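Local coordinates for protein putative phosphatase/phosphodiesterase MPN_349 (Mycoplasma pneumoniae M129, PDB 1T71) that binds iron and is a putative phosphatase or phosphodiesterase of the YmdB-like family that may act on 2',3'-cyclic nucleotides, at residues K117-V128 against D149-E160. Numbering follows the deposited sequence.
Sequences KIRITNLLGTSV and DCDLHIVDFHAE
R119 lies alongside H153, both side chains pointing the same way, and sets its CD over one face of the imidazole, 3.9 Å from the ring centroid, a CH-pi contact. The extended chain from CG to NE, with CG anti to the backbone N (chi1 -158°), brings CD over the ring; C150 SG lies 3.9 Å from R119 CD. At the start of the pair K117 NZ forms a salt bridge with the poorly ordered D149, meeting OD2 (2.6 Å) on the syn side, 20° out of the carboxylate plane, while D151 OD2 accepts a hydrogen bond from K117 N through its anti lone pair. Strands 117-124 and 152-158 are parallel neighbours in the sheet, joined through helix 137-145 in a beta-alpha-beta crossover; K117 O takes the N-H groups of D151 and L152, and the ladder runs on to G125 N. I118, I120, L152 and I154 share one sheet face, I118 CG1 meeting L152 CB at 4.2 Å. On that face D156 is buried, OD1 hydrogen-bonded to T68 and N41, OD2 to T182. The other bears L123, whose CB rests 4.0 Å from F157 CD2; F157 also stacks with F168. Where the strand ends, H158 is a ligand of the second iron, along with E43, N71 and H183, and L124 CD2 sits at its ring edge, 4.1 Å from H158 ND1. Beyond it, S127 OG accepts a bent hydrogen bond (140°) from E160 N at 3.2 Å and also bonds E164.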
# COMPACT_ATOMS: atom_id res chain seq x y z
N LYS A 117 21.13 3.45 5.11
CA LYS A 117 20.86 2.41 4.12
C LYS A 117 19.41 2.00 4.40
O LYS A 117 19.12 1.38 5.42
CB LYS A 117 21.80 1.23 4.34
CG LYS A 117 22.16 0.47 3.08
CD LYS A 117 23.13 -0.67 3.39
CE LYS A 117 23.73 -1.25 2.11
NZ LYS A 117 22.69 -1.77 1.17
N ILE A 118 18.52 2.36 3.49
CA ILE A 118 17.10 2.06 3.65
C ILE A 118 16.60 0.93 2.76
O ILE A 118 16.87 0.89 1.56
CB ILE A 118 16.25 3.31 3.37
CG1 ILE A 118 16.74 4.46 4.27
CG2 ILE A 118 14.78 3.02 3.63
CD1 ILE A 118 16.03 5.78 4.02
N ARG A 119 15.85 0.01 3.36
CA ARG A 119 15.30 -1.12 2.63
C ARG A 119 13.77 -1.08 2.59
O ARG A 119 13.13 -0.74 3.58
CB ARG A 119 15.76 -2.42 3.28
CG ARG A 119 15.71 -3.62 2.37
CD ARG A 119 16.33 -4.85 3.04
NE ARG A 119 16.54 -5.90 2.06
CZ ARG A 119 17.67 -6.08 1.38
NH1 ARG A 119 18.70 -5.27 1.58
NH2 ARG A 119 17.76 -7.05 0.49
N ILE A 120 13.20 -1.37 1.42
CA ILE A 120 11.75 -1.40 1.28
C ILE A 120 11.38 -2.79 0.77
O ILE A 120 11.86 -3.22 -0.28
CB ILE A 120 11.22 -0.35 0.27
CG1 ILE A 120 11.53 1.06 0.77
CG2 ILE A 120 9.71 -0.51 0.10
CD1 ILE A 120 11.07 2.16 -0.19
N THR A 121 10.53 -3.48 1.53
CA THR A 121 10.10 -4.83 1.19
C THR A 121 8.57 -4.93 1.13
O THR A 121 7.86 -4.33 1.94
CB THR A 121 10.63 -5.84 2.23
OG1 THR A 121 12.06 -5.76 2.27
CG2 THR A 121 10.22 -7.26 1.87
N ASN A 122 8.09 -5.69 0.15
CA ASN A 122 6.67 -5.90 -0.09
C ASN A 122 6.42 -7.41 -0.03
O ASN A 122 7.16 -8.19 -0.62
CB ASN A 122 6.30 -5.32 -1.47
CG ASN A 122 4.81 -5.47 -1.82
OD1 ASN A 122 3.93 -5.40 -0.96
ND2 ASN A 122 4.54 -5.65 -3.11
N LEU A 123 5.39 -7.82 0.70
CA LEU A 123 5.08 -9.24 0.83
C LEU A 123 3.57 -9.49 0.74
O LEU A 123 2.77 -8.60 1.01
CB LEU A 123 5.58 -9.77 2.18
CG LEU A 123 7.09 -9.79 2.42
CD1 LEU A 123 7.37 -9.64 3.92
CD2 LEU A 123 7.68 -11.09 1.89
N LEU A 124 3.21 -10.72 0.36
CA LEU A 124 1.81 -11.12 0.25
C LEU A 124 1.43 -12.04 1.40
O LEU A 124 2.12 -13.03 1.68
CB LEU A 124 1.56 -11.85 -1.08
CG LEU A 124 1.15 -11.00 -2.29
CD1 LEU A 124 1.35 -11.79 -3.58
CD2 LEU A 124 -0.30 -10.58 -2.15
N GLY A 125 0.34 -11.71 2.08
CA GLY A 125 -0.10 -12.53 3.19
C GLY A 125 -0.60 -13.87 2.70
O GLY A 125 -1.11 -13.99 1.59
N THR A 126 -0.46 -14.89 3.53
CA THR A 126 -0.90 -16.22 3.15
C THR A 126 -2.43 -16.27 3.15
O THR A 126 -3.03 -17.16 2.55
CB THR A 126 -0.34 -17.27 4.12
OG1 THR A 126 -0.48 -18.57 3.55
CG2 THR A 126 -1.09 -17.22 5.45
N SER A 127 -3.06 -15.30 3.81
CA SER A 127 -4.51 -15.21 3.90
C SER A 127 -5.18 -14.58 2.67
O SER A 127 -6.40 -14.45 2.62
CB SER A 127 -4.92 -14.42 5.16
OG SER A 127 -4.48 -13.07 5.08
N VAL A 128 -4.38 -14.19 1.69
CA VAL A 128 -4.93 -13.59 0.48
C VAL A 128 -5.11 -14.67 -0.58
O VAL A 128 -4.17 -15.40 -0.89
CB VAL A 128 -3.98 -12.51 -0.11
CG1 VAL A 128 -4.60 -11.92 -1.38
CG2 VAL A 128 -3.73 -11.41 0.90
N ASP A 149 21.49 -6.29 6.22
CA ASP A 149 22.07 -5.19 5.46
C ASP A 149 21.16 -3.98 5.31
O ASP A 149 20.62 -3.72 4.23
CB ASP A 149 22.48 -5.65 4.06
CG ASP A 149 23.15 -4.54 3.26
OD1 ASP A 149 24.25 -4.11 3.66
OD2 ASP A 149 22.56 -4.10 2.25
N CYS A 150 20.99 -3.23 6.40
CA CYS A 150 20.17 -2.03 6.38
C CYS A 150 19.96 -1.45 7.77
O CYS A 150 19.90 -2.17 8.76
CB CYS A 150 18.81 -2.31 5.72
SG CYS A 150 17.89 -3.70 6.41
N ASP A 151 19.86 -0.12 7.82
CA ASP A 151 19.64 0.59 9.06
C ASP A 151 18.13 0.69 9.27
O ASP A 151 17.63 0.50 10.38
CB ASP A 151 20.24 1.99 8.98
CG ASP A 151 21.72 1.97 8.64
OD1 ASP A 151 22.50 1.35 9.40
OD2 ASP A 151 22.10 2.56 7.61
N LEU A 152 17.42 0.99 8.19
CA LEU A 152 15.97 1.10 8.23
C LEU A 152 15.37 0.06 7.29
O LEU A 152 15.90 -0.21 6.21
CB LEU A 152 15.52 2.50 7.82
CG LEU A 152 16.16 3.67 8.56
CD1 LEU A 152 15.38 4.95 8.27
CD2 LEU A 152 16.17 3.40 10.06
N HIS A 153 14.27 -0.54 7.71
CA HIS A 153 13.61 -1.56 6.91
C HIS A 153 12.11 -1.28 6.97
O HIS A 153 11.49 -1.42 8.02
CB HIS A 153 13.90 -2.95 7.49
CG HIS A 153 13.70 -4.07 6.51
ND1 HIS A 153 12.93 -3.94 5.37
CD2 HIS A 153 14.15 -5.34 6.52
CE1 HIS A 153 12.92 -5.09 4.72
NE2 HIS A 153 13.65 -5.96 5.39
N ILE A 154 11.55 -0.87 5.83
CA ILE A 154 10.13 -0.55 5.71
C ILE A 154 9.40 -1.71 5.04
O ILE A 154 9.75 -2.11 3.93
CB ILE A 154 9.94 0.74 4.89
CG1 ILE A 154 10.56 1.92 5.65
CG2 ILE A 154 8.46 0.99 4.62
CD1 ILE A 154 10.58 3.23 4.86
N VAL A 155 8.39 -2.25 5.71
CA VAL A 155 7.65 -3.39 5.17
C VAL A 155 6.17 -3.14 4.91
O VAL A 155 5.43 -2.68 5.79
CB VAL A 155 7.75 -4.62 6.10
CG1 VAL A 155 6.96 -5.78 5.51
CG2 VAL A 155 9.21 -5.00 6.30
N ASP A 156 5.74 -3.44 3.69
CA ASP A 156 4.33 -3.31 3.31
C ASP A 156 3.82 -4.75 3.21
O ASP A 156 4.14 -5.47 2.26
CB ASP A 156 4.19 -2.61 1.95
CG ASP A 156 2.75 -2.62 1.43
OD1 ASP A 156 2.45 -1.94 0.42
OD2 ASP A 156 1.91 -3.33 2.02
N PHE A 157 3.05 -5.17 4.22
CA PHE A 157 2.51 -6.53 4.26
C PHE A 157 1.10 -6.50 3.70
O PHE A 157 0.16 -6.06 4.36
CB PHE A 157 2.48 -7.05 5.71
CG PHE A 157 2.20 -8.52 5.84
CD1 PHE A 157 1.48 -9.01 6.93
CD2 PHE A 157 2.65 -9.43 4.88
CE1 PHE A 157 1.21 -10.38 7.06
CE2 PHE A 157 2.39 -10.80 4.99
CZ PHE A 157 1.66 -11.28 6.08
N HIS A 158 0.96 -6.98 2.47
CA HIS A 158 -0.33 -6.99 1.78
C HIS A 158 -1.08 -8.26 2.16
O HIS A 158 -0.91 -9.30 1.53
CB HIS A 158 -0.09 -6.93 0.27
CG HIS A 158 -1.19 -6.26 -0.49
ND1 HIS A 158 -2.05 -6.95 -1.32
CD2 HIS A 158 -1.59 -4.97 -0.52
CE1 HIS A 158 -2.93 -6.11 -1.83
NE2 HIS A 158 -2.67 -4.90 -1.36
N ALA A 159 -1.91 -8.17 3.20
CA ALA A 159 -2.66 -9.32 3.69
C ALA A 159 -4.12 -9.02 3.97
O ALA A 159 -4.51 -7.86 4.15
CB ALA A 159 -1.99 -9.87 4.94
N GLU A 160 -4.92 -10.08 4.04
CA GLU A 160 -6.36 -9.95 4.25
C GLU A 160 -6.83 -9.98 5.70
O GLU A 160 -7.66 -9.19 6.11
CB GLU A 160 -7.07 -11.06 3.46
CG GLU A 160 -8.33 -10.61 2.73
CD GLU A 160 -9.47 -10.34 3.66
OE1 GLU A 160 -10.46 -9.72 3.23
OE2 GLU A 160 -9.39 -10.75 4.84